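Local coordinates for protein putative streptothricin acetyltransferase (Bacillus anthracis, PDB 3PP9) that binds acetyl coenzyme A and probably transfers its acetyl group to streptothricin-like antibiotics, as a member of the GNAT acetyltransferase family, at residues A[75-80]-A[91-96]; A[99-104]-A[135-140]. All blocks are in the same frame, centred on the assembly; numbering follows the deposited sequence. Where two conformers were deposited one is given.

Interaction 1 (A[75-80]-A[91-96]). With PO4 (phosphate ion), chain E.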
ATOM      1  N   ASN A  75       0.234 -16.850  -9.185  1.00 19.16           N
ATOM      2  CA  ASN A  75       0.879 -15.566  -8.883  1.00 18.57           C
ATOM      3  C   ASN A  75       1.425 -15.366  -7.495  1.00 17.10           C
ATOM      4  O   ASN A  75       1.658 -14.238  -7.077  1.00 16.99           O
ATOM      5  CB  ASN A  75      -0.064 -14.412  -9.220  1.00 19.64           C
ATOM      6  CG  ASN A  75      -0.362 -14.305 -10.694  1.00 23.42           C
ATOM      7  OD1 ASN A  75       0.410 -14.761 -11.536  1.00 27.06           O
ATOM      8  ND2 ASN A  75      -1.474 -13.670 -11.010  1.00 25.03           N
ATOM      9  N   GLN A  76       1.576 -16.451  -6.753  0.50 16.25           N
ATOM     10  CA  GLN A  76       2.177 -16.333  -5.428  0.50 15.88           C
ATOM     11  C   GLN A  76       2.905 -17.646  -5.158  0.50 15.13           C
ATOM     12  O   GLN A  76       2.584 -18.678  -5.749  0.50 15.76           O
ATOM     13  CB  GLN A  76       1.188 -15.863  -4.347  0.50 17.22           C
ATOM     14  CG  GLN A  76       0.141 -16.813  -3.882  0.50 18.81           C
ATOM     15  CD  GLN A  76      -0.782 -16.162  -2.836  0.50 22.79           C
ATOM     16  OE1 GLN A  76      -0.886 -14.932  -2.750  0.50 23.96           O
ATOM     17  NE2 GLN A  76      -1.451 -16.988  -2.044  0.50 21.67           N
ATOM     18  N   ILE A  77       3.917 -17.594  -4.302  1.00 13.73           N
ATOM     19  CA  ILE A  77       4.726 -18.756  -4.025  1.00 13.49           C
ATOM     20  C   ILE A  77       5.552 -18.554  -2.779  1.00 12.69           C
ATOM     21  O   ILE A  77       5.738 -17.428  -2.340  1.00 13.10           O
ATOM     22  CB  ILE A  77       5.727 -18.949  -5.228  1.00 14.04           C
ATOM     23  CG1 ILE A  77       6.444 -20.293  -5.230  1.00 14.79           C
ATOM     24  CG2 ILE A  77       6.765 -17.824  -5.278  1.00 13.70           C
ATOM     25  CD1 ILE A  77       7.152 -20.567  -6.612  1.00 16.06           C
ATOM     26  N   ILE A  78       5.989 -19.669  -2.200  1.00 12.18           N
ATOM     27  CA  ILE A  78       6.926 -19.663  -1.072  1.00 11.34           C
ATOM     28  C   ILE A  78       8.150 -20.505  -1.442  1.00 11.92           C
ATOM     29  O   ILE A  78       8.014 -21.600  -2.027  1.00 13.04           O
ATOM     30  CB  ILE A  78       6.316 -20.187   0.244  1.00 11.46           C
ATOM     31  CG1 ILE A  78       5.304 -19.168   0.746  1.00 12.26           C
ATOM     32  CG2 ILE A  78       7.400 -20.418   1.294  1.00 13.85           C
ATOM     33  CD1 ILE A  78       4.508 -19.585   1.997  1.00 14.17           C
ATOM     34  N   TYR A  79       9.334 -19.956  -1.191  1.00 12.42           N
ATOM     35  CA  TYR A  79      10.559 -20.726  -1.364  1.00 12.66           C
ATOM     36  C   TYR A  79      11.117 -20.948   0.023  1.00 13.32           C
ATOM     37  O   TYR A  79      11.089 -20.043   0.853  1.00 13.79           O
ATOM     38  CB  TYR A  79      11.602 -20.042  -2.224  1.00 12.80           C
ATOM     39  CG  TYR A  79      11.237 -19.966  -3.674  1.00 12.50           C
ATOM     40  CD1 TYR A  79      11.458 -21.042  -4.513  1.00 14.66           C
ATOM     41  CD2 TYR A  79      10.708 -18.814  -4.216  1.00 13.97           C
ATOM     42  CE1 TYR A  79      11.117 -20.989  -5.858  1.00 14.49           C
ATOM     43  CE2 TYR A  79      10.394 -18.743  -5.560  1.00 14.21           C
ATOM     44  CZ  TYR A  79      10.601 -19.825  -6.369  1.00 15.73           C
ATOM     45  OH  TYR A  79      10.281 -19.749  -7.721  1.00 19.47           O
ATOM     46  N   ILE A  80      11.600 -22.156   0.274  1.00 13.04           N
ATOM     47  CA  ILE A  80      12.220 -22.499   1.548  1.00 12.97           C
ATOM     48  C   ILE A  80      13.713 -22.747   1.382  1.00 14.00           C
ATOM     49  O   ILE A  80      14.172 -23.197   0.335  1.00 15.15           O
ATOM     50  CB  ILE A  80      11.573 -23.759   2.231  1.00 13.32           C
ATOM     51  CG1 ILE A  80      11.536 -24.981   1.286  1.00 14.47           C
ATOM     52  CG2 ILE A  80      10.167 -23.420   2.713  1.00 13.92           C
ATOM     53  CD1 ILE A  80      10.997 -26.301   1.910  1.00 14.53           C
ATOM     54  N   ILE A  91      10.915 -17.387   2.016  1.00 11.43           N
ATOM     55  CA  ILE A  91      10.494 -16.129   1.442  1.00 11.92           C
ATOM     56  C   ILE A  91       9.095 -16.340   0.844  1.00 12.72           C
ATOM     57  O   ILE A  91       8.837 -17.370   0.195  1.00 12.99           O
ATOM     58  CB  ILE A  91      11.517 -15.543   0.425  1.00 11.93           C
ATOM     59  CG1 ILE A  91      11.153 -14.113   0.058  1.00 11.48           C
ATOM     60  CG2 ILE A  91      11.653 -16.459  -0.796  1.00 12.39           C
ATOM     61  CD1 ILE A  91      12.279 -13.385  -0.688  1.00 13.04           C
ATOM     62  N   VAL A  92       8.200 -15.380   1.123  1.00 11.78           N
ATOM     63  CA  VAL A  92       6.802 -15.404   0.696  1.00 12.62           C
ATOM     64  C   VAL A  92       6.621 -14.300  -0.345  1.00 12.26           C
ATOM     65  O   VAL A  92       6.878 -13.127  -0.077  1.00 12.76           O
ATOM     66  CB  VAL A  92       5.859 -15.158   1.890  1.00 12.30           C
ATOM     67  CG1 VAL A  92       4.397 -15.324   1.478  1.00 14.22           C
ATOM     68  CG2 VAL A  92       6.169 -16.125   3.076  1.00 14.73           C
ATOM     69  N   LEU A  93       6.153 -14.673  -1.529  1.00 12.10           N
ATOM     70  CA  LEU A  93       6.006 -13.734  -2.624  1.00 12.46           C
ATOM     71  C   LEU A  93       4.633 -13.741  -3.287  1.00 13.45           C
ATOM     72  O   LEU A  93       3.976 -14.775  -3.341  1.00 14.28           O
ATOM     73  CB  LEU A  93       6.980 -14.191  -3.728  1.00 13.31           C
ATOM     74  CG  LEU A  93       8.450 -14.243  -3.336  1.00 12.98           C
ATOM     75  CD1 LEU A  93       9.274 -14.971  -4.375  1.00 14.69           C
ATOM     76  CD2 LEU A  93       8.991 -12.860  -3.105  1.00 15.63           C
ATOM     77  N   LYS A  94       4.220 -12.584  -3.792  0.50 14.14           N
ATOM     78  CA  LYS A  94       2.971 -12.477  -4.543  0.50 15.23           C
ATOM     79  C   LYS A  94       3.239 -11.507  -5.686  0.50 15.62           C
ATOM     80  O   LYS A  94       4.286 -10.844  -5.725  0.50 15.11           O
ATOM     81  CB  LYS A  94       1.816 -11.894  -3.740  0.50 15.98           C
ATOM     82  CG  LYS A  94       1.936 -10.429  -3.458  0.50 18.43           C
ATOM     83  CD  LYS A  94       0.638  -9.857  -2.894  0.50 20.79           C
ATOM     84  CE  LYS A  94       0.769  -8.361  -2.638  0.50 21.95           C
ATOM     85  NZ  LYS A  94      -0.484  -7.773  -2.079  0.50 25.09           N
ATOM     86  N   LYS A  95       2.338 -11.489  -6.660  1.00 16.69           N
ATOM     87  CA  LYS A  95       2.427 -10.514  -7.744  1.00 17.18           C
ATOM     88  C   LYS A  95       1.525  -9.371  -7.315  1.00 18.54           C
ATOM     89  O   LYS A  95       0.355  -9.584  -6.998  1.00 21.24           O
ATOM     90  CB  LYS A  95       1.970 -11.108  -9.064  1.00 18.26           C
ATOM     91  CG  LYS A  95       2.097 -10.141 -10.212  1.00 20.00           C
ATOM     92  CD  LYS A  95       1.615 -10.810 -11.473  1.00 23.33           C
ATOM     93  CE  LYS A  95       1.739  -9.922 -12.676  1.00 28.74           C
ATOM     94  NZ  LYS A  95       1.289 -10.665 -13.895  1.00 32.05           N
ATOM     95  N   ASN A  96       2.052  -8.154  -7.318  1.00 18.40           N
ATOM     96  CA  ASN A  96       1.304  -6.974  -6.887  1.00 20.24           C
ATOM     97  C   ASN A  96       0.523  -6.311  -8.025  1.00 21.68           C
ATOM     98  O   ASN A  96       0.746  -6.603  -9.194  1.00 21.78           O
ATOM     99  CB  ASN A  96       2.297  -5.967  -6.305  1.00 19.93           C
ATOM    100  CG  ASN A  96       1.649  -4.954  -5.405  1.00 23.13           C
ATOM    101  OD1 ASN A  96       0.658  -5.258  -4.745  1.00 26.31           O
ATOM    102  ND2 ASN A  96       2.226  -3.763  -5.324  1.00 25.91           N
TER
HETATM  103  P   PO4 E 186       1.205  -1.292  -2.355  1.00 46.79           P
HETATM  104  O1  PO4 E 186       0.903  -2.666  -1.800  1.00 49.79           O
HETATM  105  O2  PO4 E 186      -0.079  -0.584  -2.724  1.00 48.12           O
HETATM  106  O3  PO4 E 186       1.977  -0.527  -1.314  1.00 48.87           O
HETATM  107  O4  PO4 E 186       2.034  -1.459  -3.603  1.00 48.30           O
HETATM  108  O   HOH W   1      -0.906 -12.063  -6.477  1.00 21.20           O

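Interaction 2 (A[99-104]-A[135-140]). With ACO (acetyl coenzyme *a), chain D.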
ATOM      1  N   ASN A  99       2.417  -4.928 -11.023  1.00 23.24           N
ATOM      2  CA  ASN A  99       3.201  -5.930 -11.718  1.00 23.58           C
ATOM      3  C   ASN A  99       4.474  -6.387 -11.051  1.00 22.63           C
ATOM      4  O   ASN A  99       5.028  -7.380 -11.471  1.00 25.15           O
ATOM      5  CB  ASN A  99       3.431  -5.573 -13.192  1.00 25.57           C
ATOM      6  CG  ASN A  99       2.143  -5.585 -13.998  1.00 30.29           C
ATOM      7  OD1 ASN A  99       1.958  -4.770 -14.897  1.00 39.55           O
ATOM      8  ND2 ASN A  99       1.238  -6.504 -13.661  1.00 32.03           N
ATOM      9  N   TYR A 100       4.926  -5.728  -9.986  1.00 19.97           N
ATOM     10  CA  TYR A 100       6.131  -6.177  -9.322  1.00 18.30           C
ATOM     11  C   TYR A 100       5.875  -7.381  -8.434  1.00 16.84           C
ATOM     12  O   TYR A 100       4.756  -7.625  -7.976  1.00 16.41           O
ATOM     13  CB  TYR A 100       6.685  -5.066  -8.394  1.00 18.77           C
ATOM     14  CG  TYR A 100       7.622  -4.057  -9.018  1.00 22.34           C
ATOM     15  CD1 TYR A 100       7.324  -3.447 -10.222  1.00 28.29           C
ATOM     16  CD2 TYR A 100       8.782  -3.660  -8.357  1.00 26.23           C
ATOM     17  CE1 TYR A 100       8.188  -2.533 -10.787  1.00 31.88           C
ATOM     18  CE2 TYR A 100       9.647  -2.717  -8.925  1.00 28.57           C
ATOM     19  CZ  TYR A 100       9.331  -2.167 -10.140  1.00 30.97           C
ATOM     20  OH  TYR A 100      10.132  -1.224 -10.764  1.00 34.78           O
ATOM     21  N   ALA A 101       6.926  -8.160  -8.232  1.00 15.60           N
ATOM     22  CA  ALA A 101       6.882  -9.235  -7.261  1.00 14.69           C
ATOM     23  C   ALA A 101       6.920  -8.467  -5.935  1.00 15.51           C
ATOM     24  O   ALA A 101       7.613  -7.451  -5.828  1.00 16.80           O
ATOM     25  CB  ALA A 101       8.079 -10.116  -7.385  1.00 14.72           C
ATOM     26  N   TYR A 102       6.178  -8.944  -4.949  1.00 14.43           N
ATOM     27  CA  TYR A 102       6.085  -8.307  -3.636  1.00 13.36           C
ATOM     28  C   TYR A 102       6.465  -9.327  -2.569  1.00 13.26           C
ATOM     29  O   TYR A 102       5.898 -10.420  -2.498  1.00 13.44           O
ATOM     30  CB  TYR A 102       4.633  -7.834  -3.428  1.00 14.48           C
ATOM     31  CG  TYR A 102       4.386  -7.035  -2.182  1.00 14.88           C
ATOM     32  CD1 TYR A 102       4.149  -7.663  -0.967  1.00 18.68           C
ATOM     33  CD2 TYR A 102       4.348  -5.653  -2.226  1.00 19.71           C
ATOM     34  CE1 TYR A 102       3.904  -6.933   0.183  1.00 19.21           C
ATOM     35  CE2 TYR A 102       4.131  -4.917  -1.063  1.00 21.15           C
ATOM     36  CZ  TYR A 102       3.912  -5.566   0.126  1.00 22.68           C
ATOM     37  OH  TYR A 102       3.679  -4.834   1.273  1.00 27.21           O
ATOM     38  N   ILE A 103       7.427  -8.955  -1.730  1.00 12.94           N
ATOM     39  CA  ILE A 103       7.862  -9.835  -0.657  1.00 12.63           C
ATOM     40  C   ILE A 103       6.985  -9.585   0.560  1.00 13.88           C
ATOM     41  O   ILE A 103       7.081  -8.547   1.206  1.00 14.93           O
ATOM     42  CB  ILE A 103       9.326  -9.592  -0.267  1.00 12.99           C
ATOM     43  CG1 ILE A 103      10.262  -9.751  -1.465  1.00 15.98           C
ATOM     44  CG2 ILE A 103       9.691 -10.542   0.904  1.00 13.80           C
ATOM     45  CD1 ILE A 103      11.731  -9.383  -1.162  1.00 16.46           C
ATOM     46  N   GLU A 104       6.131 -10.550   0.865  1.00 14.01           N
ATOM     47  CA  GLU A 104       5.247 -10.467   2.008  1.00 14.77           C
ATOM     48  C   GLU A 104       6.008 -10.725   3.296  1.00 15.13           C
ATOM     49  O   GLU A 104       5.661 -10.156   4.341  1.00 16.12           O
ATOM     50  CB  GLU A 104       4.146 -11.504   1.888  1.00 16.55           C
ATOM     51  CG  GLU A 104       3.167 -11.240   0.761  1.00 20.22           C
ATOM     52  CD  GLU A 104       2.202 -10.113   1.038  1.00 27.42           C
ATOM     53  OE1 GLU A 104       2.160  -9.583   2.166  1.00 31.04           O
ATOM     54  OE2 GLU A 104       1.460  -9.758   0.113  1.00 34.96           O
ATOM     55  N   PRO A 135       8.599  -6.796 -13.723  1.00 24.33           N
ATOM     56  CA  PRO A 135       9.733  -5.903 -13.933  1.00 25.23           C
ATOM     57  C   PRO A 135      10.601  -5.557 -12.730  1.00 23.57           C
ATOM     58  O   PRO A 135      11.580  -4.818 -12.890  1.00 25.26           O
ATOM     59  CB  PRO A 135       9.064  -4.650 -14.505  1.00 26.30           C
ATOM     60  CG  PRO A 135       7.744  -4.609 -13.821  1.00 27.69           C
ATOM     61  CD  PRO A 135       7.320  -6.065 -13.712  1.00 26.06           C
ATOM     62  N   GLY A 136      10.280  -6.079 -11.550  1.00 20.92           N
ATOM     63  CA  GLY A 136      11.065  -5.808 -10.366  1.00 20.36           C
ATOM     64  C   GLY A 136      10.456  -6.473  -9.155  1.00 18.59           C
ATOM     65  O   GLY A 136       9.498  -7.246  -9.278  1.00 18.23           O
ATOM     66  N   ILE A 137      11.030  -6.171  -7.997  1.00 18.18           N
ATOM     67  CA  ILE A 137      10.568  -6.716  -6.733  1.00 18.28           C
ATOM     68  C   ILE A 137      10.475  -5.557  -5.756  1.00 16.42           C
ATOM     69  O   ILE A 137      11.262  -4.618  -5.818  1.00 17.44           O
ATOM     70  CB  ILE A 137      11.554  -7.700  -6.120  1.00 19.98           C
ATOM     71  CG1 ILE A 137      11.948  -8.806  -7.074  1.00 24.01           C
ATOM     72  CG2 ILE A 137      10.981  -8.265  -4.827  1.00 20.16           C
ATOM     73  CD1 ILE A 137      12.992  -9.735  -6.466  1.00 28.08           C
HETATM   74  N   MSE A 138       9.508  -5.606  -4.858  1.00 15.23           N
HETATM   75  CA  MSE A 138       9.342  -4.546  -3.859  1.00 15.09           C
HETATM   76  C   MSE A 138       8.861  -5.122  -2.556  1.00 14.94           C
HETATM   77  O   MSE A 138       8.446  -6.281  -2.490  1.00 13.88           O
HETATM   78  CB  MSE A 138       8.318  -3.527  -4.320  1.00 16.40           C
HETATM   79  CG  MSE A 138       6.970  -4.159  -4.549  1.00 16.32           C
HETATM   80 SE   MSE A 138       5.592  -2.957  -5.147  1.00 22.23          SE
HETATM   81  CE  MSE A 138       5.132  -1.993  -3.640  1.00 17.32           C
ATOM     82  N   LEU A 139       8.900  -4.287  -1.521  1.00 13.87           N
ATOM     83  CA  LEU A 139       8.442  -4.707  -0.205  1.00 14.25           C
ATOM     84  C   LEU A 139       8.303  -3.499   0.697  1.00 13.63           C
ATOM     85  O   LEU A 139       8.644  -2.385   0.318  1.00 13.42           O
ATOM     86  CB  LEU A 139       9.408  -5.742   0.399  1.00 14.50           C
ATOM     87  CG  LEU A 139      10.876  -5.421   0.718  1.00 16.34           C
ATOM     88  CD1 LEU A 139      11.711  -5.172  -0.494  1.00 22.06           C
ATOM     89  CD2 LEU A 139      11.065  -4.318   1.771  1.00 17.52           C
ATOM     90  N   GLU A 140       7.685  -3.725   1.854  0.50 13.51           N
ATOM     91  CA  GLU A 140       7.515  -2.701   2.872  0.50 14.50           C
ATOM     92  C   GLU A 140       8.156  -3.223   4.126  0.50 14.85           C
ATOM     93  O   GLU A 140       8.100  -4.424   4.411  0.50 14.91           O
ATOM     94  CB  GLU A 140       6.039  -2.420   3.173  0.50 15.88           C
ATOM     95  CG  GLU A 140       5.782  -1.375   4.281  0.50 17.03           C
ATOM     96  CD  GLU A 140       5.997  -1.861   5.735  0.50 18.76           C
ATOM     97  OE1 GLU A 140       6.253  -3.062   5.976  0.50 22.91           O
ATOM     98  OE2 GLU A 140       5.869  -1.023   6.651  0.50 21.97           O
TER
HETATM   99  N1A ACO D 185      23.059  -5.193   9.498  1.00 29.02           N
HETATM  100  C2A ACO D 185      23.778  -4.798   8.431  1.00 28.70           C
HETATM  101  N3A ACO D 185      23.885  -5.525   7.309  1.00 30.20           N
HETATM  102  C4A ACO D 185      23.249  -6.721   7.215  1.00 29.28           C
HETATM  103  C5A ACO D 185      22.466  -7.214   8.351  1.00 27.75           C
HETATM  104  C6A ACO D 185      22.405  -6.372   9.543  1.00 26.25           C
HETATM  105  N6A ACO D 185      21.693  -6.793  10.607  1.00 27.51           N
HETATM  106  N7A ACO D 185      21.963  -8.405   8.010  1.00 28.73           N
HETATM  107  C8A ACO D 185      22.388  -8.668   6.754  1.00 29.44           C
HETATM  108  N9A ACO D 185      23.145  -7.659   6.282  1.00 30.82           N
HETATM  109  C1B ACO D 185      23.841  -7.592   4.987  1.00 32.60           C
HETATM  110  C2B ACO D 185      25.000  -8.589   5.050  1.00 32.87           C
HETATM  111  O2B ACO D 185      26.202  -8.089   5.653  1.00 34.62           O
HETATM  112  C3B ACO D 185      25.197  -8.969   3.607  1.00 33.63           C
HETATM  113  O3B ACO D 185      26.054  -8.016   2.993  1.00 39.84           O
HETATM  114  P3B ACO D 185      27.204  -8.423   1.948  1.00 45.17           P
HETATM  115  O7A ACO D 185      26.460  -9.045   0.785  1.00 46.89           O
HETATM  116  O8A ACO D 185      28.060  -9.384   2.733  1.00 46.64           O
HETATM  117  O9A ACO D 185      27.836  -7.078   1.651  1.00 46.64           O
HETATM  118  C4B ACO D 185      23.805  -8.858   3.016  1.00 29.78           C
HETATM  119  O4B ACO D 185      23.047  -7.992   3.876  1.00 29.58           O
HETATM  120  C5B ACO D 185      23.141 -10.226   2.905  1.00 26.71           C
HETATM  121  O5B ACO D 185      22.882 -10.708   4.226  1.00 19.05           O
HETATM  122  P1A ACO D 185      22.437 -12.228   4.472  1.00 17.15           P
HETATM  123  O1A ACO D 185      23.445 -12.903   5.374  1.00 18.24           O
HETATM  124  O2A ACO D 185      22.135 -12.822   3.128  1.00 18.36           O
HETATM  125  O3A ACO D 185      21.064 -11.969   5.287  1.00 16.50           O
HETATM  126  P2A ACO D 185      20.349 -12.970   6.303  1.00 16.49           P
HETATM  127  O4A ACO D 185      20.839 -12.562   7.662  1.00 15.80           O
HETATM  128  O5A ACO D 185      20.463 -14.410   5.884  1.00 16.83           O
HETATM  129  O6A ACO D 185      18.788 -12.591   6.129  1.00 15.39           O
HETATM  130  CBP ACO D 185      16.989 -11.227   6.954  1.00 13.83           C
HETATM  131  CCP ACO D 185      18.327 -11.253   6.228  1.00 16.22           C
HETATM  132  CDP ACO D 185      16.447  -9.804   6.930  1.00 16.43           C
HETATM  133  CEP ACO D 185      16.014 -12.171   6.254  1.00 15.99           C
HETATM  134  CAP ACO D 185      17.172 -11.692   8.404  1.00 14.88           C
HETATM  135  OAP ACO D 185      17.911 -10.682   9.142  1.00 18.77           O
HETATM  136  C9P ACO D 185      15.884 -11.915   9.144  1.00 14.07           C
HETATM  137  O9P ACO D 185      15.244 -12.928   9.001  1.00 13.62           O
HETATM  138  N8P ACO D 185      15.454 -10.969   9.988  1.00 15.01           N
HETATM  139  C7P ACO D 185      14.244 -11.112  10.802  1.00 17.19           C
HETATM  140  C6P ACO D 185      12.969 -11.101  10.002  1.00 15.87           C
HETATM  141  C5P ACO D 185      12.898  -9.823   9.214  1.00 17.41           C
HETATM  142  O5P ACO D 185      13.222  -8.756   9.699  1.00 17.15           O
HETATM  143  N4P ACO D 185      12.470  -9.916   7.974  1.00 16.28           N
HETATM  144  C3P ACO D 185      12.329  -8.783   7.079  1.00 17.01           C
HETATM  145  C2P ACO D 185      11.008  -8.105   7.437  1.00 19.97           C
HETATM  146  S1P ACO D 185      10.413  -7.068   6.117  1.00 20.00           S
HETATM  147  C   ACO D 185       9.741  -8.188   5.045  1.00 20.28           C
HETATM  148  O   ACO D 185       9.788  -9.376   5.287  1.00 19.33           O
HETATM  149  CH3 ACO D 185       9.106  -7.692   3.792  1.00 19.76           C
HETATM  150  O   HOH W   2       6.304  -6.239   2.493  1.00  8.28           O

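Interaction 1 (A[75-80]-A[91-96])
Leu93 O receives Ile77 N at 3.0 Å and a CA-H...O contact from Gln76, so two neighbouring residues of 75-80 converge on one carbonyl oxygen; Gln76 CA is 3.2 Å from Leu93 O. The Ile77 amide is tilted 29° from the plane of that carbonyl, whereas the return bond from Leu93 N to Ile77 O, 2.9 Å long, runs nearly straight out from the oxygen. Tyr79 and Ile91 exchange a second such pair of backbone bonds, and Ile91 O also takes a CA-H...O contact from Ile78. Ile77-Leu93 and Tyr79-Ile91 are thus the hydrogen-bonded pairs of the antiparallel beta hairpin 76-83/86-95, in the central sheet of the GNAT fold. On one face, Ile77 and Leu93 lie side by side with Ile77 CG2 against Leu93 CD1, and the same Leu93 CD1 reaches the edge of the Tyr79 ring, 4.1 Å from Tyr79 CD2. Ile77 CG1, placed anti to its amide nitrogen (chi1 -168°), rests over one face of that ring toward its rim. Helix 117-131 covers this side, with Trp128 on Ile77 and Leu93. Ile78 and Val92, a non-hydrogen-bonded pair, pack on the other face, Ile78 CG1 3.9 Å from Val92 CG2. Where the pairing frays, Lys95 N makes only a weak bond to Asn75 O, bent to 128° at the hydrogen, and a water donates to Lys95 O at 2.8 Å and more weakly to Asn75 O.

Interaction 2 (A[99-104]-A[135-140])
Ala101 N gives to Gly136 O at 2.9 Å, the first of three backbone hydrogen bonds that join the segments as parallel strands. Met138 N gives to Ala101 O at 2.8 Å. Ile103 N follows with a bond to Met138 O at 3.0 Å, and CA-H...O contacts from Ile137 to Ala101 O and from Tyr102 to Met138 O add to them. Beyond the last bond a water continues the link, accepting from Glu140 N and lying 2.8 Å from Ile103 O, to which it can donate.

Two tyrosines supply the aromatic contacts. The Tyr100 ring lies over the Gly136 backbone, a CH-pi contact in which Gly136 CA stands 3.8 Å from the ring centroid and 18° off its normal; a glycine lets the ring come this close. Pro135 CG meets CE1 of the same ring. Selenomethionine Met138 adds an oblique Met-aromatic contact, SE 5.3 Å from the Tyr100 centroid. The Met138 chain, bent at chi3 (-75°), brings CE toward CD2 and CE2 of Tyr102, and Met138 CG lies 3.8 Å from Tyr102 CD2.

On the face opposite Tyr102 and Met138, Ala101 CB approaches Ile137 CG1, and Ile103 CG1 meets Ile137 CG2. Nearer the cofactor, Ile103 CB packs on Leu139 CB, and both residues, with Glu140, line the acetyl coenzyme A pocket. The acetyl methyl CH3 sits 3.4 Å from Ile103 O and is also close to Glu140 O, at the mouth of the splayed strands, as in other GNAT enzymes.

The segments belong to a beta-alpha-beta unit whose crossover helix 117-131 covers Ala101, Ile103 and Ile137; strand 86-95 flanks 101-108, strand 178-184 flanks 136-142, and the second subunit's Gly169 packs on Tyr100 and Pro135.

From the N terminus, the chain runs through 75-80, turns, and comes back along 91-96, so interaction 1 closes a short hairpin. It then leads almost directly into 99-104, passes through helix 117-131 and returns at 135-140, where interaction 2 closes a longer beta-alpha-beta loop. The two loops follow in series, neither nested nor crossed. They meet where strands 86-95 and 101-108 lie side by side: probable backbone hydrogen bonds link Lys94 to Tyr102 and Val92 to Glu104, and Leu93 packs on Ile103. Together they unite four consecutive strands of the central sheet, antiparallel up to 101-108 and parallel from there to 136-142, with helix 117-131 packed against both.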